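Local coordinates for protein nitroalkane oxidase (Podospora anserina, PDB 3MKH) that oxidises primary and secondary nitroalkanes to aldehydes or ketones, using FAD and molecular oxygen and releasing nitrite and hydrogen peroxide, at residues N24-A29 against P90-T95; E77-V82 against V277-V282; D160-N165 against D191-L196. All coordinates share one frame; numbering follows the deposited sequence.

Contact 1. Residues N24-A29 against P90-T95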
ATOM      1  N   ASN A  24      33.670  13.624 -10.044  1.00 29.67           N
ATOM      2  CA  ASN A  24      34.739  14.620  -9.937  1.00 29.16           C
ATOM      3  C   ASN A  24      34.347  15.910  -9.252  1.00 27.95           C
ATOM      4  O   ASN A  24      35.179  16.539  -8.621  1.00 31.90           O
ATOM      5  CB  ASN A  24      35.314  14.962 -11.312  1.00 28.08           C
ATOM      6  CG  ASN A  24      36.129  13.833 -11.890  1.00 29.54           C
ATOM      7  OD1 ASN A  24      36.667  13.000 -11.160  1.00 35.61           O
ATOM      8  ND2 ASN A  24      36.240  13.804 -13.201  1.00 28.41           N
ATOM      9  N   LEU A  25      33.098  16.325  -9.424  1.00 29.34           N
ATOM     10  CA  LEU A  25      32.641  17.613  -8.899  1.00 29.19           C
ATOM     11  C   LEU A  25      31.746  17.451  -7.669  1.00 33.86           C
ATOM     12  O   LEU A  25      31.992  18.065  -6.621  1.00 36.09           O
ATOM     13  CB  LEU A  25      31.938  18.415  -9.986  1.00 31.19           C
ATOM     14  CG  LEU A  25      32.864  19.224 -10.899  1.00 34.67           C
ATOM     15  CD1 LEU A  25      34.180  18.513 -11.106  1.00 35.87           C
ATOM     16  CD2 LEU A  25      32.207  19.513 -12.226  1.00 28.81           C
ATOM     17  N   LEU A  26      30.749  16.580  -7.758  1.00 26.99           N
ATOM     18  CA  LEU A  26      29.765  16.494  -6.676  1.00 26.02           C
ATOM     19  C   LEU A  26      30.271  15.793  -5.407  1.00 30.30           C
ATOM     20  O   LEU A  26      29.960  16.214  -4.282  1.00 25.97           O
ATOM     21  CB  LEU A  26      28.475  15.853  -7.185  1.00 21.37           C
ATOM     22  CG  LEU A  26      27.814  16.585  -8.363  1.00 23.56           C
ATOM     23  CD1 LEU A  26      26.535  15.883  -8.808  1.00 23.45           C
ATOM     24  CD2 LEU A  26      27.540  18.073  -8.051  1.00 25.69           C
ATOM     25  N   MET A  27      31.037  14.718  -5.571  1.00 26.90           N
ATOM     26  CA  MET A  27      31.579  14.021  -4.407  1.00 34.68           C
ATOM     27  C   MET A  27      32.511  14.912  -3.576  1.00 33.60           C
ATOM     28  O   MET A  27      32.421  14.939  -2.348  1.00 29.57           O
ATOM     29  CB  MET A  27      32.267  12.717  -4.813  1.00 32.62           C
ATOM     30  CG  MET A  27      31.290  11.632  -5.242  1.00 31.75           C
ATOM     31  SD  MET A  27      32.080  10.032  -5.571  1.00 43.56           S
ATOM     32  CE  MET A  27      32.792   9.642  -3.964  1.00 38.26           C
ATOM     33  N   PRO A  28      33.405  15.650  -4.242  1.00 30.11           N
ATOM     34  CA  PRO A  28      34.231  16.588  -3.475  1.00 30.41           C
ATOM     35  C   PRO A  28      33.429  17.717  -2.820  1.00 30.21           C
ATOM     36  O   PRO A  28      33.792  18.151  -1.736  1.00 29.33           O
ATOM     37  CB  PRO A  28      35.192  17.149  -4.528  1.00 29.39           C
ATOM     38  CG  PRO A  28      35.307  16.060  -5.534  1.00 32.94           C
ATOM     39  CD  PRO A  28      33.930  15.449  -5.605  1.00 30.02           C
ATOM     40  N   ALA A  29      32.365  18.180  -3.465  1.00 25.66           N
ATOM     41  CA  ALA A  29      31.497  19.181  -2.863  1.00 25.12           C
ATOM     42  C   ALA A  29      30.978  18.654  -1.522  1.00 25.46           C
ATOM     43  O   ALA A  29      30.919  19.392  -0.554  1.00 20.81           O
ATOM     44  CB  ALA A  29      30.327  19.530  -3.802  1.00 22.15           C
ATOM     45  N   PRO A  90      22.884  14.244  -4.056  1.00 21.25           N
ATOM     46  CA  PRO A  90      21.684  15.040  -4.362  1.00 19.83           C
ATOM     47  C   PRO A  90      21.807  16.528  -4.019  1.00 20.36           C
ATOM     48  O   PRO A  90      21.319  17.349  -4.784  1.00 20.53           O
ATOM     49  CB  PRO A  90      20.607  14.407  -3.479  1.00 18.00           C
ATOM     50  CG  PRO A  90      21.073  12.978  -3.267  1.00 23.24           C
ATOM     51  CD  PRO A  90      22.582  13.037  -3.260  1.00 22.26           C
ATOM     52  N   SER A  91      22.407  16.870  -2.881  1.00 18.75           N
ATOM     53  CA  SER A  91      22.357  18.255  -2.414  1.00 18.91           C
ATOM     54  C   SER A  91      23.123  19.219  -3.331  1.00 18.76           C
ATOM     55  O   SER A  91      22.567  20.219  -3.799  1.00 16.83           O
ATOM     56  CB  SER A  91      22.839  18.368  -0.959  1.00 19.94           C
ATOM     57  OG  SER A  91      22.726  19.708  -0.502  1.00 20.92           O
ATOM     58  N   ALA A  92      24.389  18.915  -3.600  1.00 18.46           N
ATOM     59  CA  ALA A  92      25.181  19.769  -4.477  1.00 19.97           C
ATOM     60  C   ALA A  92      24.605  19.744  -5.890  1.00 20.92           C
ATOM     61  O   ALA A  92      24.657  20.744  -6.608  1.00 19.23           O
ATOM     62  CB  ALA A  92      26.643  19.342  -4.482  1.00 19.88           C
ATOM     63  N   ALA A  93      24.035  18.611  -6.286  1.00 18.82           N
ATOM     64  CA  ALA A  93      23.375  18.536  -7.594  1.00 19.76           C
ATOM     65  C   ALA A  93      22.211  19.523  -7.701  1.00 21.56           C
ATOM     66  O   ALA A  93      22.053  20.207  -8.715  1.00 19.15           O
ATOM     67  CB  ALA A  93      22.886  17.118  -7.876  1.00 20.64           C
ATOM     68  N   LEU A  94      21.386  19.593  -6.662  1.00 18.34           N
ATOM     69  CA  LEU A  94      20.165  20.383  -6.750  1.00 19.91           C
ATOM     70  C   LEU A  94      20.475  21.872  -6.945  1.00 20.99           C
ATOM     71  O   LEU A  94      19.765  22.577  -7.669  1.00 19.51           O
ATOM     72  CB  LEU A  94      19.288  20.167  -5.509  1.00 23.62           C
ATOM     73  CG  LEU A  94      17.926  20.871  -5.592  1.00 25.40           C
ATOM     74  CD1 LEU A  94      17.209  20.460  -6.868  1.00 25.65           C
ATOM     75  CD2 LEU A  94      17.081  20.557  -4.370  1.00 27.11           C
ATOM     76  N   THR A  95      21.540  22.354  -6.309  1.00 17.97           N
ATOM     77  CA  THR A  95      21.918  23.762  -6.478  1.00 20.63           C
ATOM     78  C   THR A  95      22.176  24.073  -7.952  1.00 20.83           C
ATOM     79  O   THR A  95      21.715  25.093  -8.480  1.00 19.48           O
ATOM     80  CB  THR A  95      23.130  24.120  -5.613  1.00 17.96           C
ATOM     81  OG1 THR A  95      22.744  24.026  -4.240  1.00 18.76           O
ATOM     82  CG2 THR A  95      23.606  25.542  -5.886  1.00 17.52           C
TER

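Contact 2. Residues E77-V82 against V277-V282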
ATOM      1  N   GLU A  77      18.186  13.227 -22.275  1.00 25.11           N
ATOM      2  CA  GLU A  77      19.585  13.356 -21.867  1.00 25.74           C
ATOM      3  C   GLU A  77      19.709  14.056 -20.519  1.00 24.48           C
ATOM      4  O   GLU A  77      20.581  13.727 -19.709  1.00 24.30           O
ATOM      5  CB  GLU A  77      20.400  14.098 -22.945  1.00 28.00           C
ATOM      6  CG  GLU A  77      20.897  13.180 -24.048  1.00 31.66           C
ATOM      7  CD  GLU A  77      21.105  13.881 -25.390  1.00 45.04           C
ATOM      8  OE1 GLU A  77      20.717  15.069 -25.549  1.00 47.59           O
ATOM      9  OE2 GLU A  77      21.652  13.221 -26.300  1.00 46.18           O
ATOM     10  N   SER A  78      18.843  15.031 -20.286  1.00 25.12           N
ATOM     11  CA  SER A  78      18.763  15.663 -18.982  1.00 23.96           C
ATOM     12  C   SER A  78      18.384  14.654 -17.903  1.00 23.01           C
ATOM     13  O   SER A  78      18.930  14.681 -16.807  1.00 24.35           O
ATOM     14  CB  SER A  78      17.750  16.806 -19.015  1.00 25.39           C
ATOM     15  OG  SER A  78      18.298  17.884 -19.742  1.00 30.24           O
ATOM     16  N   ALA A  79      17.450  13.762 -18.217  1.00 21.39           N
ATOM     17  CA  ALA A  79      17.012  12.760 -17.249  1.00 24.21           C
ATOM     18  C   ALA A  79      18.155  11.813 -16.914  1.00 22.82           C
ATOM     19  O   ALA A  79      18.293  11.367 -15.774  1.00 20.98           O
ATOM     20  CB  ALA A  79      15.809  11.987 -17.773  1.00 20.53           C
ATOM     21  N   ILE A  80      18.982  11.514 -17.914  1.00 19.68           N
ATOM     22  CA  ILE A  80      20.142  10.656 -17.703  1.00 21.54           C
ATOM     23  C   ILE A  80      21.133  11.333 -16.760  1.00 20.69           C
ATOM     24  O   ILE A  80      21.589  10.738 -15.784  1.00 19.50           O
ATOM     25  CB  ILE A  80      20.809  10.264 -19.045  1.00 23.45           C
ATOM     26  CG1 ILE A  80      19.897   9.285 -19.798  1.00 24.13           C
ATOM     27  CG2 ILE A  80      22.202   9.686 -18.796  1.00 20.62           C
ATOM     28  CD1 ILE A  80      20.239   9.085 -21.287  1.00 28.09           C
ATOM     29  N   LEU A  81      21.438  12.592 -17.026  1.00 23.25           N
ATOM     30  CA  LEU A  81      22.359  13.328 -16.170  1.00 22.54           C
ATOM     31  C   LEU A  81      21.826  13.411 -14.736  1.00 22.17           C
ATOM     32  O   LEU A  81      22.549  13.147 -13.764  1.00 24.45           O
ATOM     33  CB  LEU A  81      22.587  14.737 -16.730  1.00 22.59           C
ATOM     34  CG  LEU A  81      23.329  15.709 -15.805  1.00 22.37           C
ATOM     35  CD1 LEU A  81      24.761  15.256 -15.599  1.00 26.86           C
ATOM     36  CD2 LEU A  81      23.306  17.120 -16.386  1.00 30.53           C
ATOM     37  N   VAL A  82      20.565  13.801 -14.604  1.00 21.54           N
ATOM     38  CA  VAL A  82      19.967  13.994 -13.282  1.00 22.64           C
ATOM     39  C   VAL A  82      19.929  12.700 -12.449  1.00 21.36           C
ATOM     40  O   VAL A  82      20.206  12.721 -11.243  1.00 21.04           O
ATOM     41  CB  VAL A  82      18.554  14.615 -13.390  1.00 21.30           C
ATOM     42  CG1 VAL A  82      17.859  14.589 -12.052  1.00 21.00           C
ATOM     43  CG2 VAL A  82      18.651  16.052 -13.904  1.00 20.49           C
ATOM     44  N   VAL A 277      12.270  15.573 -11.937  1.00 21.59           N
ATOM     45  CA  VAL A 277      11.977  15.036 -10.609  1.00 22.18           C
ATOM     46  C   VAL A 277      11.781  13.516 -10.666  1.00 23.30           C
ATOM     47  O   VAL A 277      12.185  12.785  -9.747  1.00 22.29           O
ATOM     48  CB  VAL A 277      10.754  15.729  -9.944  1.00 22.04           C
ATOM     49  CG1 VAL A 277      10.295  14.947  -8.697  1.00 22.20           C
ATOM     50  CG2 VAL A 277      11.115  17.172  -9.565  1.00 20.92           C
ATOM     51  N   GLY A 278      11.176  13.042 -11.753  1.00 20.62           N
ATOM     52  CA  GLY A 278      11.095  11.611 -12.003  1.00 20.15           C
ATOM     53  C   GLY A 278      12.497  11.025 -11.957  1.00 21.11           C
ATOM     54  O   GLY A 278      12.790  10.059 -11.234  1.00 21.04           O
ATOM     55  N   ALA A 279      13.400  11.668 -12.683  1.00 19.09           N
ATOM     56  CA  ALA A 279      14.758  11.176 -12.761  1.00 19.54           C
ATOM     57  C   ALA A 279      15.489  11.262 -11.413  1.00 18.59           C
ATOM     58  O   ALA A 279      16.318  10.399 -11.105  1.00 19.03           O
ATOM     59  CB  ALA A 279      15.531  11.884 -13.862  1.00 19.44           C
ATOM     60  N   MET A 280      15.188  12.281 -10.608  1.00 18.43           N
ATOM     61  CA  MET A 280      15.777  12.351  -9.251  1.00 18.83           C
ATOM     62  C   MET A 280      15.320  11.161  -8.423  1.00 21.05           C
ATOM     63  O   MET A 280      16.095  10.573  -7.649  1.00 20.74           O
ATOM     64  CB  MET A 280      15.364  13.634  -8.522  1.00 19.99           C
ATOM     65  CG  MET A 280      15.754  14.911  -9.230  1.00 20.47           C
ATOM     66  SD  MET A 280      15.140  16.350  -8.324  1.00 24.64           S
ATOM     67  CE  MET A 280      15.941  17.639  -9.253  1.00 27.88           C
ATOM     68  N   GLY A 281      14.040  10.842  -8.555  1.00 18.25           N
ATOM     69  CA  GLY A 281      13.478   9.667  -7.911  1.00 20.32           C
ATOM     70  C   GLY A 281      14.210   8.389  -8.299  1.00 19.27           C
ATOM     71  O   GLY A 281      14.589   7.588  -7.431  1.00 18.87           O
ATOM     72  N   VAL A 282      14.408   8.194  -9.602  1.00 16.72           N
ATOM     73  CA  VAL A 282      15.123   7.023 -10.100  1.00 19.49           C
ATOM     74  C   VAL A 282      16.529   6.946  -9.520  1.00 18.73           C
ATOM     75  O   VAL A 282      16.997   5.873  -9.135  1.00 19.14           O
ATOM     76  CB  VAL A 282      15.221   7.014 -11.656  1.00 18.81           C
ATOM     77  CG1 VAL A 282      16.009   5.792 -12.142  1.00 18.43           C
ATOM     78  CG2 VAL A 282      13.826   7.064 -12.291  1.00 18.35           C
TER

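Contact 3. Residues D160-N165 against D191-L196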
ATOM      1  N   ASP A 160       7.640  54.597 -15.645  1.00 37.74           N
ATOM      2  CA  ASP A 160       8.315  53.654 -16.533  1.00 43.37           C
ATOM      3  C   ASP A 160       9.112  52.582 -15.773  1.00 40.55           C
ATOM      4  O   ASP A 160      10.037  51.982 -16.312  1.00 45.53           O
ATOM      5  CB  ASP A 160       9.214  54.386 -17.535  1.00 48.17           C
ATOM      6  CG  ASP A 160      10.366  55.112 -16.868  1.00 55.71           C
ATOM      7  OD1 ASP A 160      10.297  55.347 -15.640  1.00 55.17           O
ATOM      8  OD2 ASP A 160      11.342  55.450 -17.575  1.00 59.87           O
ATOM      9  N   GLU A 161       8.759  52.341 -14.521  1.00 39.44           N
ATOM     10  CA  GLU A 161       9.372  51.229 -13.811  1.00 38.08           C
ATOM     11  C   GLU A 161       8.329  50.367 -13.101  1.00 34.69           C
ATOM     12  O   GLU A 161       7.304  50.864 -12.638  1.00 35.07           O
ATOM     13  CB  GLU A 161      10.478  51.715 -12.868  1.00 35.23           C
ATOM     14  CG  GLU A 161      10.162  52.985 -12.117  1.00 43.46           C
ATOM     15  CD  GLU A 161      11.338  53.498 -11.296  1.00 48.60           C
ATOM     16  OE1 GLU A 161      12.506  53.200 -11.650  1.00 43.43           O
ATOM     17  OE2 GLU A 161      11.084  54.199 -10.293  1.00 52.18           O
ATOM     18  N   TRP A 162       8.583  49.064 -13.051  1.00 33.56           N
ATOM     19  CA  TRP A 162       7.772  48.166 -12.247  1.00 30.96           C
ATOM     20  C   TRP A 162       8.336  48.119 -10.838  1.00 31.72           C
ATOM     21  O   TRP A 162       9.546  48.086 -10.643  1.00 28.72           O
ATOM     22  CB  TRP A 162       7.730  46.762 -12.868  1.00 28.62           C
ATOM     23  CG  TRP A 162       6.799  46.692 -14.044  1.00 29.88           C
ATOM     24  CD1 TRP A 162       7.109  46.935 -15.359  1.00 29.02           C
ATOM     25  CD2 TRP A 162       5.403  46.386 -14.012  1.00 27.44           C
ATOM     26  NE1 TRP A 162       5.992  46.791 -16.141  1.00 28.05           N
ATOM     27  CE2 TRP A 162       4.930  46.456 -15.342  1.00 30.32           C
ATOM     28  CE3 TRP A 162       4.499  46.072 -12.987  1.00 29.16           C
ATOM     29  CZ2 TRP A 162       3.597  46.215 -15.673  1.00 29.73           C
ATOM     30  CZ3 TRP A 162       3.175  45.818 -13.324  1.00 32.00           C
ATOM     31  CH2 TRP A 162       2.738  45.897 -14.657  1.00 30.53           C
ATOM     32  N   VAL A 163       7.455  48.121  -9.851  1.00 31.75           N
ATOM     33  CA  VAL A 163       7.896  48.121  -8.469  1.00 28.81           C
ATOM     34  C   VAL A 163       7.419  46.848  -7.783  1.00 28.86           C
ATOM     35  O   VAL A 163       6.228  46.562  -7.753  1.00 28.36           O
ATOM     36  CB  VAL A 163       7.395  49.368  -7.724  1.00 31.40           C
ATOM     37  CG1 VAL A 163       7.888  49.361  -6.286  1.00 33.85           C
ATOM     38  CG2 VAL A 163       7.879  50.625  -8.440  1.00 33.95           C
ATOM     39  N   ILE A 164       8.362  46.090  -7.237  1.00 29.09           N
ATOM     40  CA  ILE A 164       8.064  44.771  -6.696  1.00 25.45           C
ATOM     41  C   ILE A 164       8.160  44.758  -5.174  1.00 25.86           C
ATOM     42  O   ILE A 164       9.114  45.280  -4.598  1.00 25.72           O
ATOM     43  CB  ILE A 164       9.031  43.721  -7.284  1.00 29.35           C
ATOM     44  CG1 ILE A 164       8.816  43.605  -8.794  1.00 31.33           C
ATOM     45  CG2 ILE A 164       8.803  42.362  -6.641  1.00 26.62           C
ATOM     46  CD1 ILE A 164      10.001  43.033  -9.526  1.00 27.84           C
ATOM     47  N   ASN A 165       7.159  44.158  -4.537  1.00 26.32           N
ATOM     48  CA  ASN A 165       7.139  43.964  -3.094  1.00 27.60           C
ATOM     49  C   ASN A 165       6.593  42.585  -2.743  1.00 25.94           C
ATOM     50  O   ASN A 165       5.571  42.143  -3.283  1.00 27.77           O
ATOM     51  CB  ASN A 165       6.261  45.023  -2.413  1.00 28.68           C
ATOM     52  CG  ASN A 165       6.905  46.391  -2.383  1.00 34.22           C
ATOM     53  OD1 ASN A 165       7.855  46.625  -1.642  1.00 34.29           O
ATOM     54  ND2 ASN A 165       6.386  47.308  -3.194  1.00 32.80           N
ATOM     55  N   ASP A 191       0.205  41.414 -10.762  1.00 29.37           N
ATOM     56  CA  ASP A 191       0.094  42.822 -11.105  1.00 29.01           C
ATOM     57  C   ASP A 191      -0.970  43.445 -10.213  1.00 28.98           C
ATOM     58  O   ASP A 191      -2.110  42.986 -10.177  1.00 32.19           O
ATOM     59  CB  ASP A 191      -0.308  42.948 -12.575  1.00 31.99           C
ATOM     60  CG  ASP A 191      -0.515  44.391 -13.017  1.00 33.58           C
ATOM     61  OD1 ASP A 191      -0.083  45.316 -12.301  1.00 32.10           O
ATOM     62  OD2 ASP A 191      -1.111  44.591 -14.100  1.00 38.23           O
ATOM     63  N   ALA A 192      -0.592  44.478  -9.472  1.00 32.83           N
ATOM     64  CA  ALA A 192      -1.538  45.178  -8.622  1.00 34.44           C
ATOM     65  C   ALA A 192      -1.713  46.636  -9.072  1.00 36.67           C
ATOM     66  O   ALA A 192      -2.229  47.467  -8.325  1.00 37.02           O
ATOM     67  CB  ALA A 192      -1.091  45.104  -7.151  1.00 34.43           C
ATOM     68  N   THR A 193      -1.275  46.939 -10.287  1.00 34.90           N
ATOM     69  CA  THR A 193      -1.408  48.290 -10.830  1.00 38.58           C
ATOM     70  C   THR A 193      -2.876  48.692 -10.865  1.00 39.61           C
ATOM     71  O   THR A 193      -3.240  49.803 -10.488  1.00 39.58           O
ATOM     72  CB  THR A 193      -0.853  48.390 -12.247  1.00 38.01           C
ATOM     73  OG1 THR A 193       0.477  47.867 -12.278  1.00 34.91           O
ATOM     74  CG2 THR A 193      -0.852  49.865 -12.721  1.00 32.99           C
ATOM     75  N   THR A 194      -3.709  47.769 -11.327  1.00 38.04           N
ATOM     76  CA  THR A 194      -5.151  47.913 -11.250  1.00 41.21           C
ATOM     77  C   THR A 194      -5.686  46.707 -10.492  1.00 42.43           C
ATOM     78  O   THR A 194      -5.129  45.614 -10.586  1.00 41.24           O
ATOM     79  CB  THR A 194      -5.797  47.949 -12.649  1.00 39.88           C
ATOM     80  OG1 THR A 194      -5.543  46.710 -13.326  1.00 36.77           O
ATOM     81  CG2 THR A 194      -5.231  49.097 -13.474  1.00 42.44           C
ATOM     82  N   PRO A 195      -6.773  46.898  -9.745  1.00 42.09           N
ATOM     83  CA  PRO A 195      -7.308  45.807  -8.932  1.00 43.84           C
ATOM     84  C   PRO A 195      -7.937  44.720  -9.788  1.00 44.37           C
ATOM     85  O   PRO A 195      -8.336  44.970 -10.929  1.00 42.77           O
ATOM     86  CB  PRO A 195      -8.391  46.494  -8.090  1.00 49.04           C
ATOM     87  CG  PRO A 195      -8.138  47.971  -8.236  1.00 47.03           C
ATOM     88  CD  PRO A 195      -7.546  48.138  -9.587  1.00 47.66           C
ATOM     89  N   LEU A 196      -8.008  43.516  -9.233  1.00 40.42           N
ATOM     90  CA  LEU A 196      -8.749  42.423  -9.843  1.00 43.97           C
ATOM     91  C   LEU A 196     -10.224  42.819  -9.906  1.00 44.36           C
ATOM     92  O   LEU A 196     -10.777  43.324  -8.937  1.00 44.50           O
ATOM     93  CB  LEU A 196      -8.576  41.158  -8.993  1.00 45.65           C
ATOM     94  CG  LEU A 196      -9.168  39.819  -9.429  1.00 37.75           C
ATOM     95  CD1 LEU A 196      -8.575  39.356 -10.749  1.00 36.76           C
ATOM     96  CD2 LEU A 196      -8.924  38.783  -8.345  1.00 40.38           C
TER

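Contact 1. Residues N24-A29 against P90-T95
Leu26 reaches from one helix to two consecutive alanines of another, and the two tips of its fork divide the work. CD2 lies 3.9 Å from CB of Ala92, while CD1 meets CB of Ala93 at 4.0 Å. The fork is aimed by the first torsion, which sets CG beside the backbone N and anti to the carbonyl carbon (chi1 -58°). One turn further along, Ala29 adds a methyl-to-methyl contact, its CB 3.8 Å from CB of Ala92, which therefore touches both Leu26 and Ala29. All of this is apolar packing between buried residues.

The contact also involves the backbone: CD2 of Leu26 rests 4.0 Å from the amide N of Ala93, at the first turn of helix 90-109. Here the segments 24-29 and 90-95 cross steeply, their N-to-C axis directions 119° apart and their axes 8.9 Å at closest approach. Both belong to the N-terminal helical domain of the acyl-CoA dehydrogenase fold, and the crossing illustrates a common way of packing helices, in which one larger side chain, here Leu26, is set among small alanines. Between Leu26 and Ala29 the helix is kinked at Pro28, whose N makes no bond to the preceding turn, after a wider pi-type turn at 24-26.

Other helices of the same domain close in around these residues. Cys85 of helix 75-88 touches both Leu26 and Ala93, and Thr50 of helix 48-56 packs on Ala29. On the flavin side of helix 90-109, Leu94 touches the bound FAD, whereas the side chain of Ala93 remains about 11 Å from the cofactor.

Contact 2. Residues E77-V82 against V277-V282
Val82 and Met280 meet with their side chains crossing at a slant, CG1 of the valine pressed to within 3.5 Å of CG of the methionine. The valine branch that makes this contact is the one anti to the backbone N (chi1 170°), and it also comes 3.8 Å from the backbone N of Met280. Beyond CG the methionine chain runs on extended, and its side chain also packs on Leu94 and Phe97 of helix 90-109.

Beside this pair, Ala279 points its methyl at helix 75-88. Its CB lies 3.4 Å from the carbonyl O of Ala79, and it also touches CB of Ala79 and CG1 of Val82. Small residues at a helix crossing permit closely spaced axes, and here those of the short segments approach to 8.3 Å, their N-to-C directions 35° apart.

The contact joins the N-terminal helical domain to helix 262-298 of the C-terminal one, a pairing of helical domains that belongs to the acyl-CoA dehydrogenase fold. Met280 also packs on Phe398, an FAD-binding residue next to Asp399, the probable proton acceptor. Between these two segments the buried side chains meet by apolar packing alone, so their match depends on shape and on the exclusion of water.

Contact 3. Residues D160-N165 against D191-L196
The strand 161-165 and the loop 191-196 share no backbone pairing, their nearest CA atoms, those of Trp162 and Thr193, standing 9.3 Å apart. A single indole spans this distance. The six-membered end of the Trp162 ring projects to the loop, and CZ3 lies 3.5 Å from OD1 of Asp191. The carboxylate comes at the ring edge, near the indole plane, with its own plane turned 74° from it; the weakly positive C-H edge there would probably suit a negative charge. OG1 of Thr193 approaches CZ3 obliquely, also at 3.5 Å.

These residues sit on the beta domain of the acyl-CoA dehydrogenase fold, where the chain leaves strand 184-191 through an Asx turn. The turn exemplifies how one carboxylate oxygen can organise a loop, for OD1 of Asp191 takes two bonds: the backbone N of Thr193 donates at 2.8 Å, coming from 47° above the carboxylate plane, while OG1 of Thr193 donates at 2.6 Å to the syn lone pair. With CG anti to the backbone N (chi1 177°), the carboxylate is placed between ring and turn. Replacing Asp191 by an alanine removes the acceptor of both bonds, which is likely to set the turn free to move and to leave the ring edge without its carboxylate partner.

Around the indole, Leu157 and Ala155 of strand 154-158, Val250 of strand 242-251 and Met207 of strand 206-212 pack on Trp162. The backbone N of Leu157 also bonds to OG1 of Thr193.

Overall arrangement
From the N terminus, helix 9-33 supplies the first half of contact 1, whose loop closes when the chain reaches helix 90-109. Before that happens, helix 75-88 has opened contact 2, so the two cross along the chain. Contact 3 closes a short loop of the beta domain and is nested in the long excursion between 77-82 and 277-282. Contact 1 fastens helices within the N-terminal domain, contact 2 ties that domain to the C-terminal helices, and contact 3 joins a strand of the sheet to the loop that follows strand 184-191, about 38 Å from contact 2 between centres. Contacts 1 and 2 touch directly, CD1 of Leu94 lying 3.9 Å from CE of Met280.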